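Long-range contacts in uncharacterized conserved protein (Methanococcus maripaludis S2, PDB 3C2Q), which catalyses the conversion of L-ornithine to L-proline with release of ammonia, using NAD(+) as cofactor: residues B[106-112]-B[322-326]; B[65-70]-B[264-268]; B[155-160]-B[229-234]. All blocks are in the same frame, centred on the assembly; numbering follows the deposited sequence.

Contact 1 of 3, residues B[106-112]-B[322-326]; sequences VSSEKPK and GVVTD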
loop_
_atom_site.group_PDB
_atom_site.type_symbol
_atom_site.label_atom_id
_atom_site.label_comp_id
_atom_site.label_asym_id
_atom_site.label_seq_id
_atom_site.Cartn_x
_atom_site.Cartn_y
_atom_site.Cartn_z
ATOM N N VAL B 106 8.662 -5.123 8.404
ATOM C CA VAL B 106 7.899 -3.924 8.082
ATOM C C VAL B 106 6.433 -4.337 8.034
ATOM O O VAL B 106 6.035 -5.084 7.140
ATOM C CB VAL B 106 8.286 -3.341 6.652
ATOM C CG1 VAL B 106 7.272 -2.224 6.199
ATOM C CG2 VAL B 106 9.722 -2.844 6.602
ATOM N N SER B 107 5.642 -3.870 8.993
ATOM C CA SER B 107 4.199 -4.078 8.930
ATOM C C SER B 107 3.532 -3.116 9.895
ATOM O O SER B 107 4.055 -2.828 10.992
ATOM C CB SER B 107 3.809 -5.508 9.381
ATOM O OG SER B 107 2.396 -5.627 9.504
ATOM N N SER B 108 2.353 -2.659 9.513
ATOM C CA SER B 108 1.568 -1.810 10.397
ATOM C C SER B 108 0.970 -2.623 11.586
ATOM O O SER B 108 0.565 -2.025 12.582
ATOM C CB SER B 108 0.475 -1.113 9.595
ATOM O OG SER B 108 -0.420 -2.080 9.048
ATOM N N GLU B 109 0.942 -3.957 11.494
ATOM C CA GLU B 109 0.306 -4.793 12.516
ATOM C C GLU B 109 1.284 -5.084 13.662
ATOM O O GLU B 109 1.686 -6.255 13.852
ATOM C CB GLU B 109 -0.165 -6.124 11.931
ATOM C CG GLU B 109 -1.221 -6.006 10.835
ATOM C CD GLU B 109 -1.758 -7.367 10.433
ATOM O OE1 GLU B 109 -0.959 -8.257 10.045
ATOM O OE2 GLU B 109 -2.990 -7.519 10.526
ATOM N N LYS B 110 1.670 -4.030 14.380
ATOM C CA LYS B 110 2.616 -4.116 15.514
ATOM C C LYS B 110 2.179 -3.122 16.569
ATOM O O LYS B 110 1.650 -2.088 16.231
ATOM C CB LYS B 110 4.073 -3.822 15.082
ATOM C CG LYS B 110 4.595 -4.780 13.930
ATOM C CD LYS B 110 6.077 -4.587 13.641
ATOM C CE LYS B 110 6.520 -5.451 12.424
ATOM N NZ LYS B 110 6.373 -6.939 12.689
ATOM N N PRO B 111 2.378 -3.444 17.865
ATOM C CA PRO B 111 1.829 -2.593 18.945
ATOM C C PRO B 111 2.400 -1.164 19.002
ATOM O O PRO B 111 3.604 -0.970 19.274
ATOM C CB PRO B 111 2.114 -3.413 20.215
ATOM C CG PRO B 111 2.206 -4.869 19.702
ATOM C CD PRO B 111 2.991 -4.667 18.402
ATOM N N LYS B 112 1.540 -0.186 18.712
ATOM C CA LYS B 112 2.025 1.188 18.459
ATOM C C LYS B 112 2.338 1.979 19.713
ATOM O O LYS B 112 3.393 2.637 19.807
ATOM C CB LYS B 112 1.077 1.966 17.542
ATOM C CG LYS B 112 0.928 1.370 16.131
ATOM C CD LYS B 112 2.237 1.499 15.303
ATOM C CE LYS B 112 2.193 0.472 14.132
ATOM N NZ LYS B 112 0.956 0.711 13.231
ATOM N N GLY B 322 11.256 0.118 11.339
ATOM C CA GLY B 322 10.161 0.733 10.609
ATOM C C GLY B 322 8.965 0.856 11.523
ATOM O O GLY B 322 8.675 -0.058 12.307
ATOM N N VAL B 323 8.281 1.993 11.456
ATOM C CA VAL B 323 7.018 2.189 12.188
ATOM C C VAL B 323 5.993 2.565 11.093
ATOM O O VAL B 323 6.003 3.703 10.584
ATOM C CB VAL B 323 7.109 3.311 13.242
ATOM C CG1 VAL B 323 5.748 3.452 13.987
ATOM C CG2 VAL B 323 8.239 3.008 14.288
ATOM N N VAL B 324 5.145 1.613 10.716
ATOM C CA VAL B 324 4.144 1.858 9.644
ATOM C C VAL B 324 2.883 2.420 10.340
ATOM O O VAL B 324 2.103 1.690 10.978
ATOM C CB VAL B 324 3.879 0.637 8.803
ATOM C CG1 VAL B 324 2.861 0.926 7.629
ATOM C CG2 VAL B 324 5.244 0.084 8.208
ATOM N N THR B 325 2.717 3.740 10.236
ATOM C CA THR B 325 1.659 4.380 11.009
ATOM C C THR B 325 1.352 5.743 10.411
ATOM O O THR B 325 2.011 6.181 9.469
ATOM C CB THR B 325 2.056 4.522 12.511
ATOM O OG1 THR B 325 0.927 4.961 13.281
ATOM C CG2 THR B 325 3.165 5.540 12.680
ATOM N N ASP B 326 0.359 6.425 10.975
ATOM C CA ASP B 326 -0.027 7.760 10.530
ATOM C C ASP B 326 0.933 8.731 11.214
ATOM O O ASP B 326 0.960 8.818 12.437
ATOM C CB ASP B 326 -1.477 7.988 10.948
ATOM C CG ASP B 326 -2.026 9.329 10.497
ATOM O OD1 ASP B 326 -1.322 10.355 10.571
ATOM O OD2 ASP B 326 -3.200 9.371 10.124
HETATM O O HOH W 1 5.003 -0.690 12.357
HETATM O O HOH W 2 7.230 -2.224 10.832
#

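Contact 2 of 3, residues B[65-70]-B[264-268]; sequences TKVIRK and QDKMR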
loop_
_atom_site.group_PDB
_atom_site.type_symbol
_atom_site.label_atom_id
_atom_site.label_comp_id
_atom_site.label_asym_id
_atom_site.label_seq_id
_atom_site.Cartn_x
_atom_site.Cartn_y
_atom_site.Cartn_z
ATOM N N THR B 65 36.336 7.518 3.837
ATOM C CA THR B 65 35.347 7.011 2.894
ATOM C C THR B 65 34.974 8.189 2.004
ATOM O O THR B 65 34.369 9.171 2.490
ATOM C CB THR B 65 34.058 6.509 3.639
ATOM O OG1 THR B 65 34.400 5.557 4.644
ATOM C CG2 THR B 65 33.062 5.857 2.649
ATOM N N LYS B 66 35.324 8.088 0.720
ATOM C CA LYS B 66 35.055 9.125 -0.271
ATOM C C LYS B 66 34.074 8.624 -1.319
ATOM O O LYS B 66 34.200 7.514 -1.823
ATOM C CB LYS B 66 36.336 9.528 -1.031
ATOM C CG LYS B 66 37.347 10.371 -0.270
ATOM C CD LYS B 66 38.231 11.042 -1.326
ATOM C CE LYS B 66 39.342 11.918 -0.743
ATOM N NZ LYS B 66 40.110 12.568 -1.899
ATOM N N VAL B 67 33.121 9.468 -1.678
ATOM C CA VAL B 67 32.258 9.162 -2.806
ATOM C C VAL B 67 33.120 9.280 -4.061
ATOM O O VAL B 67 34.086 10.052 -4.072
ATOM C CB VAL B 67 31.023 10.085 -2.872
ATOM C CG1 VAL B 67 30.151 9.842 -1.623
ATOM C CG2 VAL B 67 31.415 11.564 -2.914
ATOM N N ILE B 68 32.750 8.522 -5.087
ATOM C CA ILE B 68 33.517 8.426 -6.307
ATOM C C ILE B 68 33.763 9.795 -6.962
ATOM O O ILE B 68 34.843 10.032 -7.466
ATOM C CB ILE B 68 32.922 7.364 -7.290
ATOM C CG1 ILE B 68 33.823 7.186 -8.517
ATOM C CG2 ILE B 68 31.482 7.765 -7.730
ATOM C CD1 ILE B 68 33.395 6.052 -9.482
ATOM N N ARG B 69 32.803 10.710 -6.916
ATOM C CA ARG B 69 33.016 12.002 -7.535
ATOM C C ARG B 69 34.007 12.910 -6.783
ATOM O O ARG B 69 34.426 13.942 -7.312
ATOM C CB ARG B 69 31.692 12.727 -7.776
ATOM C CG ARG B 69 31.189 13.459 -6.594
ATOM C CD ARG B 69 29.877 14.152 -6.873
ATOM N NE ARG B 69 29.044 13.810 -5.742
ATOM C CZ ARG B 69 28.994 14.508 -4.623
ATOM N NH1 ARG B 69 29.651 15.669 -4.525
ATOM N NH2 ARG B 69 28.240 14.068 -3.626
ATOM N N LYS B 70 34.368 12.551 -5.553
ATOM C CA LYS B 70 35.403 13.303 -4.846
ATOM C C LYS B 70 36.789 12.645 -4.903
ATOM O O LYS B 70 37.752 13.216 -4.400
ATOM C CB LYS B 70 35.004 13.579 -3.404
ATOM C CG LYS B 70 33.908 14.661 -3.284
ATOM C CD LYS B 70 33.606 14.927 -1.832
ATOM C CE LYS B 70 32.331 15.730 -1.643
ATOM N NZ LYS B 70 32.450 17.086 -2.214
ATOM N N GLN B 264 23.510 17.156 -0.867
ATOM C CA GLN B 264 23.910 15.852 -0.364
ATOM C C GLN B 264 25.112 15.914 0.598
ATOM O O GLN B 264 25.085 15.301 1.679
ATOM C CB GLN B 264 24.206 14.884 -1.511
ATOM C CG GLN B 264 24.399 13.436 -1.022
ATOM C CD GLN B 264 24.876 12.489 -2.115
ATOM O OE1 GLN B 264 26.076 12.230 -2.235
ATOM N NE2 GLN B 264 23.950 11.976 -2.913
ATOM N N ASP B 265 26.159 16.634 0.192
ATOM C CA ASP B 265 27.381 16.775 1.004
ATOM C C ASP B 265 27.103 17.418 2.354
ATOM O O ASP B 265 27.602 16.959 3.376
ATOM C CB ASP B 265 28.449 17.573 0.223
ATOM C CG ASP B 265 28.976 16.810 -0.988
ATOM O OD1 ASP B 265 28.785 15.572 -1.057
ATOM O OD2 ASP B 265 29.553 17.457 -1.892
ATOM N N LYS B 266 26.267 18.456 2.352
ATOM C CA LYS B 266 25.851 19.124 3.587
ATOM C C LYS B 266 25.015 18.204 4.494
ATOM O O LYS B 266 25.188 18.187 5.706
ATOM C CB LYS B 266 25.090 20.418 3.276
ATOM C CG LYS B 266 24.946 21.326 4.520
ATOM C CD LYS B 266 24.722 22.773 4.120
ATOM C CE LYS B 266 24.884 23.726 5.322
ATOM N NZ LYS B 266 24.233 25.031 4.953
HETATM N N MSE B 267 24.113 17.421 3.889
HETATM C CA MSE B 267 23.337 16.427 4.639
HETATM C C MSE B 267 24.226 15.390 5.293
HETATM O O MSE B 267 24.006 14.996 6.446
HETATM C CB MSE B 267 22.342 15.735 3.692
HETATM C CG MSE B 267 21.214 16.658 3.268
HETATM SE SE MSE B 267 20.137 15.844 1.806
HETATM C CE MSE B 267 19.420 14.320 2.833
ATOM N N ARG B 268 25.242 14.938 4.562
ATOM C CA ARG B 268 26.126 13.911 5.108
ATOM C C ARG B 268 26.838 14.381 6.370
ATOM O O ARG B 268 26.830 13.696 7.384
ATOM C CB ARG B 268 27.142 13.447 4.064
ATOM C CG ARG B 268 28.064 12.353 4.591
ATOM C CD ARG B 268 28.991 11.807 3.508
ATOM N NE ARG B 268 29.857 10.730 4.013
ATOM C CZ ARG B 268 30.963 10.316 3.385
ATOM N NH1 ARG B 268 31.350 10.894 2.249
ATOM N NH2 ARG B 268 31.688 9.343 3.902
HETATM O O HOH W 3 33.225 11.951 0.074
#

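Contact 3 of 3, residues B[155-160]-B[229-234]; sequences LAKMVE and GIMYQC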
loop_
_atom_site.group_PDB
_atom_site.type_symbol
_atom_site.label_atom_id
_atom_site.label_comp_id
_atom_site.label_asym_id
_atom_site.label_seq_id
_atom_site.Cartn_x
_atom_site.Cartn_y
_atom_site.Cartn_z
ATOM N N LEU B 155 5.901 18.593 16.123
ATOM C CA LEU B 155 7.319 18.606 15.766
ATOM C C LEU B 155 7.962 19.928 16.164
ATOM O O LEU B 155 9.081 19.936 16.684
ATOM C CB LEU B 155 7.529 18.355 14.274
ATOM C CG LEU B 155 8.985 18.376 13.800
ATOM C CD1 LEU B 155 9.847 17.444 14.655
ATOM C CD2 LEU B 155 9.053 18.001 12.314
ATOM N N ALA B 156 7.258 21.035 15.947
ATOM C CA ALA B 156 7.806 22.359 16.342
ATOM C C ALA B 156 8.086 22.420 17.851
ATOM O O ALA B 156 9.105 22.949 18.294
ATOM C CB ALA B 156 6.843 23.474 15.932
ATOM N N LYS B 157 7.171 21.876 18.636
ATOM C CA LYS B 157 7.373 21.740 20.073
ATOM C C LYS B 157 8.604 20.912 20.483
ATOM O O LYS B 157 9.332 21.285 21.431
ATOM C CB LYS B 157 6.087 21.239 20.740
ATOM C CG LYS B 157 6.144 21.182 22.274
ATOM C CD LYS B 157 6.378 22.539 22.894
ATOM C CE LYS B 157 5.154 23.412 22.756
ATOM N NZ LYS B 157 5.264 24.611 23.663
HETATM N N MSE B 158 8.870 19.805 19.785
HETATM C CA MSE B 158 10.075 19.019 20.053
HETATM C C MSE B 158 11.332 19.840 19.791
HETATM O O MSE B 158 12.295 19.733 20.547
HETATM C CB MSE B 158 10.102 17.706 19.238
HETATM C CG MSE B 158 8.964 16.778 19.608
HETATM SE SE MSE B 158 8.822 15.303 18.267
HETATM C CE MSE B 158 6.999 14.730 18.732
ATOM N N VAL B 159 11.328 20.632 18.723
ATOM C CA VAL B 159 12.430 21.569 18.444
ATOM C C VAL B 159 12.568 22.586 19.599
ATOM O O VAL B 159 13.659 22.747 20.162
ATOM C CB VAL B 159 12.223 22.321 17.112
ATOM C CG1 VAL B 159 13.381 23.267 16.842
ATOM C CG2 VAL B 159 12.114 21.314 15.905
ATOM N N GLU B 160 11.444 23.206 19.968
ATOM C CA GLU B 160 11.381 24.162 21.074
ATOM C C GLU B 160 11.950 23.563 22.364
ATOM O O GLU B 160 12.739 24.219 23.068
ATOM C CB GLU B 160 9.928 24.652 21.241
ATOM C CG GLU B 160 9.733 25.685 22.345
ATOM C CD GLU B 160 8.299 26.175 22.479
ATOM O OE1 GLU B 160 7.365 25.687 21.756
ATOM O OE2 GLU B 160 8.112 27.104 23.306
ATOM N N GLY B 229 5.967 27.867 14.449
ATOM C CA GLY B 229 6.119 26.714 13.551
ATOM C C GLY B 229 7.517 26.117 13.644
ATOM O O GLY B 229 8.368 26.523 14.463
ATOM N N ILE B 230 7.762 25.114 12.806
ATOM C CA ILE B 230 9.009 24.361 12.852
ATOM C C ILE B 230 10.215 25.228 12.470
ATOM O O ILE B 230 11.213 25.229 13.183
ATOM C CB ILE B 230 8.934 23.124 11.912
ATOM C CG1 ILE B 230 7.850 22.142 12.377
ATOM C CG2 ILE B 230 10.318 22.444 11.835
ATOM C CD1 ILE B 230 7.258 21.259 11.177
HETATM N N MSE B 231 10.142 25.922 11.340
HETATM C CA MSE B 231 11.271 26.711 10.846
HETATM C C MSE B 231 11.541 27.875 11.830
HETATM O O MSE B 231 12.696 28.155 12.155
HETATM C CB MSE B 231 10.984 27.267 9.441
HETATM C CG MSE B 231 10.551 26.213 8.392
HETATM SE SE MSE B 231 11.802 24.676 8.471
HETATM C CE MSE B 231 13.310 25.543 7.804
ATOM N N TYR B 232 10.474 28.505 12.311
ATOM C CA TYR B 232 10.581 29.499 13.402
ATOM C C TYR B 232 11.350 28.966 14.617
ATOM O O TYR B 232 12.310 29.588 15.085
ATOM C CB TYR B 232 9.196 29.990 13.813
ATOM C CG TYR B 232 9.186 30.868 15.058
ATOM C CD1 TYR B 232 9.369 32.256 14.962
ATOM C CD2 TYR B 232 8.991 30.311 16.327
ATOM C CE1 TYR B 232 9.354 33.068 16.122
ATOM C CE2 TYR B 232 8.972 31.118 17.496
ATOM C CZ TYR B 232 9.156 32.495 17.368
ATOM O OH TYR B 232 9.149 33.286 18.503
ATOM N N GLN B 233 10.961 27.808 15.127
ATOM C CA GLN B 233 11.671 27.248 16.247
ATOM C C GLN B 233 13.130 26.917 15.944
ATOM O O GLN B 233 13.965 26.980 16.857
ATOM C CB GLN B 233 10.964 26.042 16.845
ATOM C CG GLN B 233 9.622 26.397 17.490
ATOM C CD GLN B 233 9.739 27.257 18.747
ATOM O OE1 GLN B 233 10.808 27.356 19.367
ATOM N NE2 GLN B 233 8.624 27.885 19.124
ATOM N N CYS B 234 13.431 26.545 14.703
ATOM C CA CYS B 234 14.832 26.299 14.326
ATOM C C CYS B 234 15.635 27.605 14.416
ATOM O O CYS B 234 16.753 27.609 14.941
ATOM C CB CYS B 234 14.951 25.708 12.912
ATOM S SG CYS B 234 14.427 23.957 12.832
#

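Contact 1 of 3, residues B[106-112]-B[322-326]
Lys112 reaches from the first turn of helix 112-133 to the end of strand 321-324, outermost within this chain in the parallel Rossmann-fold sheet, while the loop leading into that helix runs beside the strand. From CB the lysine chain does not go straight: a bend at chi2 (-68°) turns it along the strand end, where CD lies 4.1 Å from Thr325 CB and also near Val323 CG1. CE of Lys112 then lies 3.4 Å from Val324 O, and a second bend at chi4 (58°) delivers NZ to two backbone oxygens. It donates to Val324 O at 2.7 Å, tilted from the carbonyl plane, and to Ser108 O at 2.8 Å, in the carbonyl plane on a lone pair. Beyond these two segments, Asp326 of the second subunit forms a salt bridge with the same NZ, so one ammonium group joins loop, strand end and neighbouring chain. That Asp326 of the second subunit, by similarity part of an NAD(+) site, also hydrogen-bonds to Thr325 OG1 of this chain.

Nearer the start of the loop, the apolar part of the contact is made by Val324 of the strand. Its CG2 meets Val106 CG1 at 3.7 Å, the two side chains crossing at about a right angle, and its CG1 lies against Ser108 CB. Val106 also packs on helix 306-314. No direct backbone hydrogen bond pairs loop and strand; water bridges them instead, one molecule donating to Ser107 O at 2.7 Å and accepting from Val324 N at 2.8 Å.

Contact 2 of 3, residues B[65-70]-B[264-268]
Arg69 meets the carboxylate of Asp265 end-on, one terminal nitrogen to each oxygen. NH1 donates to Asp265 OD2 at 3.2 Å along an almost straight line (176°), meeting the syn lone pair of OD2, and NH2 reaches Asp265 OD1 at 3.0 Å, likewise on the syn side but somewhat out of the carboxylate plane. The two flat groups are only 21° from coplanar, as suits this paired grip. Lys70 makes the salt bridge a three-residue network: its NZ comes to Asp265 OD2 at 2.9 Å from above the carboxylate plane, leaving the syn side to the arginine. Two cations on one aspartate would probably favour its ionised form. Arg69 NH2 also makes a weak bond to OE1 of Gln264, whose NE2 is held by Ile247 O and Asp249 O of the fourth subunit; CG2 of Val67 lies over one guanidinium face, offset toward its rim.

Arg69 and Lys70 sit on a 3-10 turn just after strand 62-66 of the mixed sheet in the N-terminal part, whereas helix 260-271 belongs to the Rossmann-fold part, so these charges tie one part to the other. Farther along the helix, Arg268 stretches back toward the strand, its chain extended from CG to NE. NH2 donates to Thr65 O at 3.0 Å; the oxygen lies close to the guanidinium plane, but the nitrogen stands above the carbonyl plane. The same NH2 also bonds to Asn47 O, giving the arginine a second backbone grip on the mixed-sheet part. Between the two segments a water accepts from Val67 N at 3.0 Å and, weakly, from Arg268 NH1.

Contact 3 of 3, residues B[155-160]-B[229-234]
Ala156 and Gln233 meet where two helices of the Rossmann fold, 152-160 and 230-237, run side by side in the same direction. The two short segments are 7° from parallel and their axes come within 8.5 Å. The methyl of Ala156 is the bump that fits the start of the second helix: CB rests 3.6 Å from Gly229 C and equally near Ile230 N. Beside it, Leu155 CD2 meets Ile230 CD1 at 3.9 Å, an oblique crossing of branched chains. One turn on, Val159 CG1 pushes into the hollow between Gln233 and Cys234, lying 3.7 Å from Gln233 CB. Val159, Ile230 and Cys234 all also touch Ile167 of strand 166-170, so this side of the helix pair sits on the parallel sheet.

Gln233 folds back at chi2 (-68°), which lays its amide alongside Glu160, the amide and carboxylate planes just 11° apart. The carboxylate of Glu160 is held within its own helix by a salt bridge from Lys157 NZ to OE1. With an alanine at Glu160 the CG and carboxylate that flank the Gln233 amide are gone, which is likely to leave Lys157 without its charged mate and that amide freer to turn. The closest approach of this pair is apolar to polar, Glu160 CB lying 3.4 Å from Gln233 OE1.

Contacts 1 and 2 both join the first part of the chain, up to the start of helix 112-133, to the Rossmann-fold part, on opposite sides of the chain's centre, with contact centres about 32 Å apart. Their segments alternate along the sequence: 65-70, 106-112, 264-268, 322-326. Contact 3 falls between 106-112 and 264-268, its centre about 25 Å from that of contact 1 and about 28 Å from that of contact 2. Contact 1 lies at strand 321-324, outermost in this chain's parallel sheet; contact 3 packs against inner strand 166-170. The first part is thus fastened to the Rossmann fold at two distant places, both reached by neighbouring subunits, while contact 3 holds two of the fold's own helices together.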